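Long-range contacts in putative cell surface protein (Streptococcus pyogenes, PDB 4OFQ), which is the C-terminal region of the antigen I/II-family surface protein AspA, a beta-sandwich adhesin that probably contributes to attachment of the streptococcal cell: residues L34-L39 with N333-K338; E73-H78 with L153-K158. All blocks are in the same frame, centred on the assembly; numbering follows the deposited sequence.

Contact 1 (L34-L39 with N333-K338)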
loop_
_atom_site.group_PDB
_atom_site.type_symbol
_atom_site.label_atom_id
_atom_site.label_comp_id
_atom_site.label_asym_id
_atom_site.label_seq_id
_atom_site.Cartn_x
_atom_site.Cartn_y
_atom_site.Cartn_z
ATOM N N LEU A 34 0.430 2.624 0.241
ATOM C CA LEU A 34 1.686 2.972 -0.420
ATOM C C LEU A 34 2.133 1.827 -1.341
ATOM O O LEU A 34 1.668 0.696 -1.183
ATOM C CB LEU A 34 2.755 3.276 0.647
ATOM C CG LEU A 34 2.391 4.456 1.556
ATOM C CD1 LEU A 34 3.389 4.613 2.699
ATOM C CD2 LEU A 34 2.338 5.729 0.722
ATOM N N PRO A 35 3.018 2.116 -2.319
ATOM C CA PRO A 35 3.457 1.098 -3.283
ATOM C C PRO A 35 3.997 -0.194 -2.632
ATOM O O PRO A 35 3.760 -1.313 -3.120
ATOM C CB PRO A 35 4.577 1.812 -4.033
ATOM C CG PRO A 35 4.168 3.251 -4.022
ATOM C CD PRO A 35 3.505 3.462 -2.684
ATOM N N ASN A 36 4.734 -0.037 -1.541
ATOM C CA ASN A 36 5.318 -1.192 -0.864
ATOM C C ASN A 36 4.442 -1.769 0.253
ATOM O O ASN A 36 4.908 -2.603 1.026
ATOM C CB ASN A 36 6.736 -0.860 -0.346
ATOM C CG ASN A 36 6.731 0.149 0.814
ATOM O OD1 ASN A 36 5.675 0.515 1.343
ATOM N ND2 ASN A 36 7.924 0.589 1.220
ATOM N N SER A 37 3.195 -1.306 0.360
ATOM C CA SER A 37 2.276 -1.783 1.410
ATOM C C SER A 37 1.950 -3.267 1.270
ATOM O O SER A 37 1.890 -3.800 0.162
ATOM C CB SER A 37 0.953 -0.992 1.401
ATOM O OG SER A 37 1.165 0.379 1.740
ATOM N N THR A 38 1.750 -3.928 2.403
ATOM C CA THR A 38 1.217 -5.288 2.406
ATOM C C THR A 38 -0.257 -5.127 2.663
ATOM O O THR A 38 -0.632 -4.459 3.617
ATOM C CB THR A 38 1.827 -6.124 3.542
ATOM O OG1 THR A 38 3.248 -6.207 3.360
ATOM C CG2 THR A 38 1.227 -7.539 3.558
ATOM N N LEU A 39 -1.091 -5.702 1.797
ATOM C CA LEU A 39 -2.528 -5.662 2.000
ATOM C C LEU A 39 -2.996 -6.938 2.687
ATOM O O LEU A 39 -2.912 -8.026 2.113
ATOM C CB LEU A 39 -3.256 -5.508 0.658
ATOM C CG LEU A 39 -2.697 -4.373 -0.201
ATOM C CD1 LEU A 39 -3.497 -4.231 -1.477
ATOM C CD2 LEU A 39 -2.737 -3.085 0.604
ATOM N N ASN A 333 8.130 5.794 4.509
ATOM C CA ASN A 333 7.842 4.421 4.917
ATOM C C ASN A 333 8.514 3.388 3.997
ATOM O O ASN A 333 7.890 2.447 3.529
ATOM C CB ASN A 333 6.324 4.174 5.033
ATOM C CG ASN A 333 5.715 4.825 6.277
ATOM O OD1 ASN A 333 6.363 5.611 6.957
ATOM N ND2 ASN A 333 4.469 4.484 6.579
ATOM N N GLY A 334 9.794 3.602 3.715
ATOM C CA GLY A 334 10.549 2.659 2.916
ATOM C C GLY A 334 10.389 2.771 1.407
ATOM O O GLY A 334 11.090 2.069 0.672
ATOM N N ASN A 335 9.487 3.637 0.940
ATOM C CA ASN A 335 9.306 3.840 -0.502
ATOM C C ASN A 335 10.236 4.937 -0.987
ATOM O O ASN A 335 10.136 6.067 -0.529
ATOM C CB ASN A 335 7.866 4.254 -0.830
ATOM C CG ASN A 335 6.849 3.194 -0.444
ATOM O OD1 ASN A 335 6.575 2.268 -1.214
ATOM N ND2 ASN A 335 6.280 3.330 0.742
ATOM N N PRO A 336 11.154 4.609 -1.901
ATOM C CA PRO A 336 12.015 5.668 -2.440
ATOM C C PRO A 336 11.293 6.450 -3.523
ATOM O O PRO A 336 10.684 5.836 -4.411
ATOM C CB PRO A 336 13.189 4.892 -3.048
ATOM C CG PRO A 336 12.627 3.556 -3.386
ATOM C CD PRO A 336 11.553 3.268 -2.362
ATOM N N VAL A 337 11.352 7.779 -3.441
ATOM C CA VAL A 337 10.727 8.638 -4.434
ATOM C C VAL A 337 11.836 9.525 -4.977
ATOM O O VAL A 337 12.386 10.363 -4.252
ATOM C CB VAL A 337 9.595 9.504 -3.812
ATOM C CG1 VAL A 337 8.694 10.077 -4.905
ATOM C CG2 VAL A 337 8.745 8.655 -2.837
ATOM N N LYS A 338 12.194 9.320 -6.241
ATOM C CA LYS A 338 13.287 10.082 -6.837
ATOM C C LYS A 338 12.793 11.367 -7.490
ATOM O O LYS A 338 11.840 11.349 -8.269
ATOM C CB LYS A 338 14.046 9.227 -7.853
ATOM C CG LYS A 338 15.184 9.967 -8.535
ATOM C CD LYS A 338 15.862 9.095 -9.582
ATOM C CE LYS A 338 16.577 7.924 -8.937
ATOM N NZ LYS A 338 17.261 7.078 -9.955
HETATM O O HOH W 1 9.974 -0.173 -1.209
#
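The side-chain nitrogen ND2 of N36 has two acceptors around it. It gives a nearly straight bond to the carbonyl oxygen of N333, ND2 to O 3.0 Å with 173° at the hydrogen, and that oxygen lies almost in the plane of the N36 amide. Its other acceptor is a water 3.3 Å from ND2, which in turn donates a hydrogen bond to G334 O. With chi1 at 69°, CG of N36 sits between its own backbone N and carbonyl carbon, and the amide is carried across to N335, whose side chain arrives from the opposite direction. There OD1 of N335 takes the backbone N-H of N36 on a lone pair, N to OD1 3.0 Å, while ND2 of N335 makes a weak bond to N36 OD1. The two amide planes stand 43° apart. N335 ND2 also bonds V332 O. Apolar groups flank this exchange: CB of L34 rests 3.5 Å from N335 ND2, CB of P35 touches N335 OD1, and CD1 of L34 meets CB of N333 at 3.8 Å. The type I turn from L34 to S37 presents N36, and N333 is anchored through its own amide to T235, E236 and D233. The two antigen I/II family regions therefore meet here through paired asparagine amides, whose several directional bonds should favour one mutual orientation of the turns.

Contact 2 (E73-H78 with L153-K158)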
loop_
_atom_site.group_PDB
_atom_site.type_symbol
_atom_site.label_atom_id
_atom_site.label_comp_id
_atom_site.label_asym_id
_atom_site.label_seq_id
_atom_site.Cartn_x
_atom_site.Cartn_y
_atom_site.Cartn_z
ATOM N N GLU A 73 -4.143 -6.331 -12.185
ATOM C CA GLU A 73 -3.281 -5.244 -12.664
ATOM C C GLU A 73 -2.562 -4.578 -11.494
ATOM O O GLU A 73 -1.502 -3.971 -11.655
ATOM C CB GLU A 73 -4.109 -4.195 -13.404
ATOM C CG GLU A 73 -3.295 -3.033 -13.966
ATOM C CD GLU A 73 -4.124 -1.774 -14.195
ATOM O OE1 GLU A 73 -5.371 -1.871 -14.229
ATOM O OE2 GLU A 73 -3.522 -0.684 -14.332
ATOM N N ALA A 74 -3.147 -4.702 -10.311
ATOM C CA ALA A 74 -2.688 -3.974 -9.137
ATOM C C ALA A 74 -1.976 -4.895 -8.155
ATOM O O ALA A 74 -0.835 -4.647 -7.750
ATOM C CB ALA A 74 -3.880 -3.300 -8.456
ATOM N N ILE A 75 -2.663 -5.962 -7.776
ATOM C CA ILE A 75 -2.134 -6.908 -6.816
ATOM C C ILE A 75 -1.306 -7.968 -7.519
ATOM O O ILE A 75 -1.720 -8.509 -8.541
ATOM C CB ILE A 75 -3.289 -7.558 -6.021
ATOM C CG1 ILE A 75 -3.737 -6.606 -4.908
ATOM C CG2 ILE A 75 -2.873 -8.877 -5.436
ATOM C CD1 ILE A 75 -5.114 -6.907 -4.339
ATOM N N ASP A 76 -0.113 -8.231 -6.998
ATOM C CA ASP A 76 0.679 -9.375 -7.449
ATOM C C ASP A 76 0.105 -10.669 -6.857
ATOM O O ASP A 76 0.364 -10.998 -5.703
ATOM C CB ASP A 76 2.144 -9.200 -7.031
ATOM C CG ASP A 76 3.020 -10.371 -7.452
ATOM O OD1 ASP A 76 2.537 -11.248 -8.214
ATOM O OD2 ASP A 76 4.191 -10.409 -7.017
ATOM N N GLY A 77 -0.679 -11.405 -7.640
ATOM C CA GLY A 77 -1.303 -12.616 -7.120
ATOM C C GLY A 77 -0.314 -13.662 -6.617
ATOM O O GLY A 77 -0.598 -14.432 -5.707
ATOM N N HIS A 78 0.866 -13.676 -7.212
ATOM C CA HIS A 78 1.913 -14.612 -6.814
ATOM C C HIS A 78 2.570 -14.299 -5.474
ATOM O O HIS A 78 3.353 -15.095 -4.971
ATOM C CB HIS A 78 2.940 -14.691 -7.937
ATOM C CG HIS A 78 2.318 -15.062 -9.242
ATOM N ND1 HIS A 78 1.984 -16.362 -9.555
ATOM C CD2 HIS A 78 1.879 -14.299 -10.270
ATOM C CE1 HIS A 78 1.404 -16.387 -10.744
ATOM N NE2 HIS A 78 1.330 -15.147 -11.198
ATOM N N LEU A 153 -5.467 -13.389 4.496
ATOM C CA LEU A 153 -4.663 -13.423 3.276
ATOM C C LEU A 153 -3.858 -12.140 3.140
ATOM O O LEU A 153 -4.411 -11.065 3.336
ATOM C CB LEU A 153 -5.603 -13.490 2.064
ATOM C CG LEU A 153 -6.668 -14.589 2.077
ATOM C CD1 LEU A 153 -7.606 -14.485 0.855
ATOM C CD2 LEU A 153 -5.981 -15.952 2.130
ATOM N N SER A 154 -2.576 -12.237 2.791
ATOM C CA SER A 154 -1.778 -11.021 2.561
ATOM C C SER A 154 -1.229 -10.973 1.139
ATOM O O SER A 154 -0.627 -11.949 0.681
ATOM C CB SER A 154 -0.611 -10.939 3.557
ATOM O OG SER A 154 -1.100 -10.830 4.885
ATOM N N PHE A 155 -1.397 -9.831 0.462
ATOM C CA PHE A 155 -0.856 -9.626 -0.885
ATOM C C PHE A 155 0.083 -8.412 -0.910
ATOM O O PHE A 155 -0.101 -7.449 -0.142
ATOM C CB PHE A 155 -1.970 -9.304 -1.891
ATOM C CG PHE A 155 -2.933 -10.437 -2.169
ATOM C CD1 PHE A 155 -2.627 -11.423 -3.110
ATOM C CD2 PHE A 155 -4.181 -10.461 -1.561
ATOM C CE1 PHE A 155 -3.531 -12.433 -3.394
ATOM C CE2 PHE A 155 -5.097 -11.479 -1.842
ATOM C CZ PHE A 155 -4.773 -12.453 -2.765
ATOM N N LYS A 156 1.053 -8.445 -1.822
ATOM C CA LYS A 156 1.802 -7.241 -2.212
ATOM C C LYS A 156 1.282 -6.702 -3.558
ATOM O O LYS A 156 0.651 -7.433 -4.328
ATOM C CB LYS A 156 3.282 -7.570 -2.386
ATOM C CG LYS A 156 3.871 -8.411 -1.269
ATOM C CD LYS A 156 4.150 -7.604 -0.025
ATOM C CE LYS A 156 4.789 -8.496 1.045
ATOM N NZ LYS A 156 5.155 -7.746 2.294
ATOM N N LEU A 157 1.575 -5.433 -3.842
ATOM C CA LEU A 157 1.243 -4.821 -5.135
ATOM C C LEU A 157 2.315 -5.129 -6.197
ATOM O O LEU A 157 3.476 -5.375 -5.866
ATOM C CB LEU A 157 1.146 -3.301 -4.970
ATOM C CG LEU A 157 0.109 -2.786 -3.966
ATOM C CD1 LEU A 157 0.196 -1.268 -3.813
ATOM C CD2 LEU A 157 -1.281 -3.205 -4.424
ATOM N N LYS A 158 1.929 -5.097 -7.473
ATOM C CA LYS A 158 2.902 -5.205 -8.558
ATOM C C LYS A 158 3.753 -3.943 -8.583
ATOM O O LYS A 158 3.232 -2.844 -8.430
ATOM C CB LYS A 158 2.201 -5.398 -9.908
ATOM C CG LYS A 158 1.482 -6.761 -10.057
ATOM C CD LYS A 158 0.907 -6.919 -11.469
ATOM C CE LYS A 158 0.524 -8.373 -11.728
ATOM N NZ LYS A 158 -0.117 -8.626 -13.054
#
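E73 meets K158 through its backbone, the carbonyl oxygen lying 3.8 Å from CD of the lysine. The K158 chain, extended beyond CG, runs on past the backbone of E73 and I75, and its NZ is hydrogen-bonded to D72 O. At A74 the carbonyl oxygen receives the backbone N-H of K158, N to O 2.8 Å and 168° at the hydrogen, with the donor tilted 23° from the carbonyl plane. CA of L157 approaches the same oxygen in a CH...O contact. I75 and L157 form a non-hydrogen-bonded antiparallel pair whose side chains diverge. A chi1 of -81° puts CG1 of I75 beside the backbone N and turns CG2 away from it, to F155, where it touches CD1 at 3.5 Å, the two side chains crossing at about a right angle; CG1 makes a looser contact with CD2 of L157. Y41 and I166 close around I75. D76 follows with its N-H directed at K156 O, 2.9 Å from N to O and in the carbonyl plane, while its CB packs 3.9 Å from CG of K158. The carbonyl oxygens of D76 and G77 lie at the edge of the F155 ring, near its plane; they are hydrogen-bonded to S79 OG and Y128 OH respectively. At G77 and H78 the chain turns a corner, the N-H of H78 making a weak bond back to D76 OD1. Such a short, weakly bonded antiparallel strand, held to 153-158 by two backbone bonds, belongs to the beta-sandwich architecture here, with the calcium ligand Y70 touching I75, whose side chain is about 8 Å from the ion.

How the contacts relate
From the N terminus the chain first meets segment 34-39, whose type I turn leads into strand 38-45, and then 73-78. Segment 153-158, on strand 149-157, returns to 73-78 and closes the shorter loop of contact 2. Near the end of the chain, within the second family region, 333-338 comes back to 34-39, so contact 1 closes a far longer loop that encloses contact 2 without crossing it. Contact 2 ties strands within the first family region, whereas contact 1 joins the two regions. Strands 38-45 and 149-157 are sheet neighbours and link the sites, whose centres lie about 14 Å apart: L39 N probably bonds F155 O, and T38 OG1 meets K156 NZ.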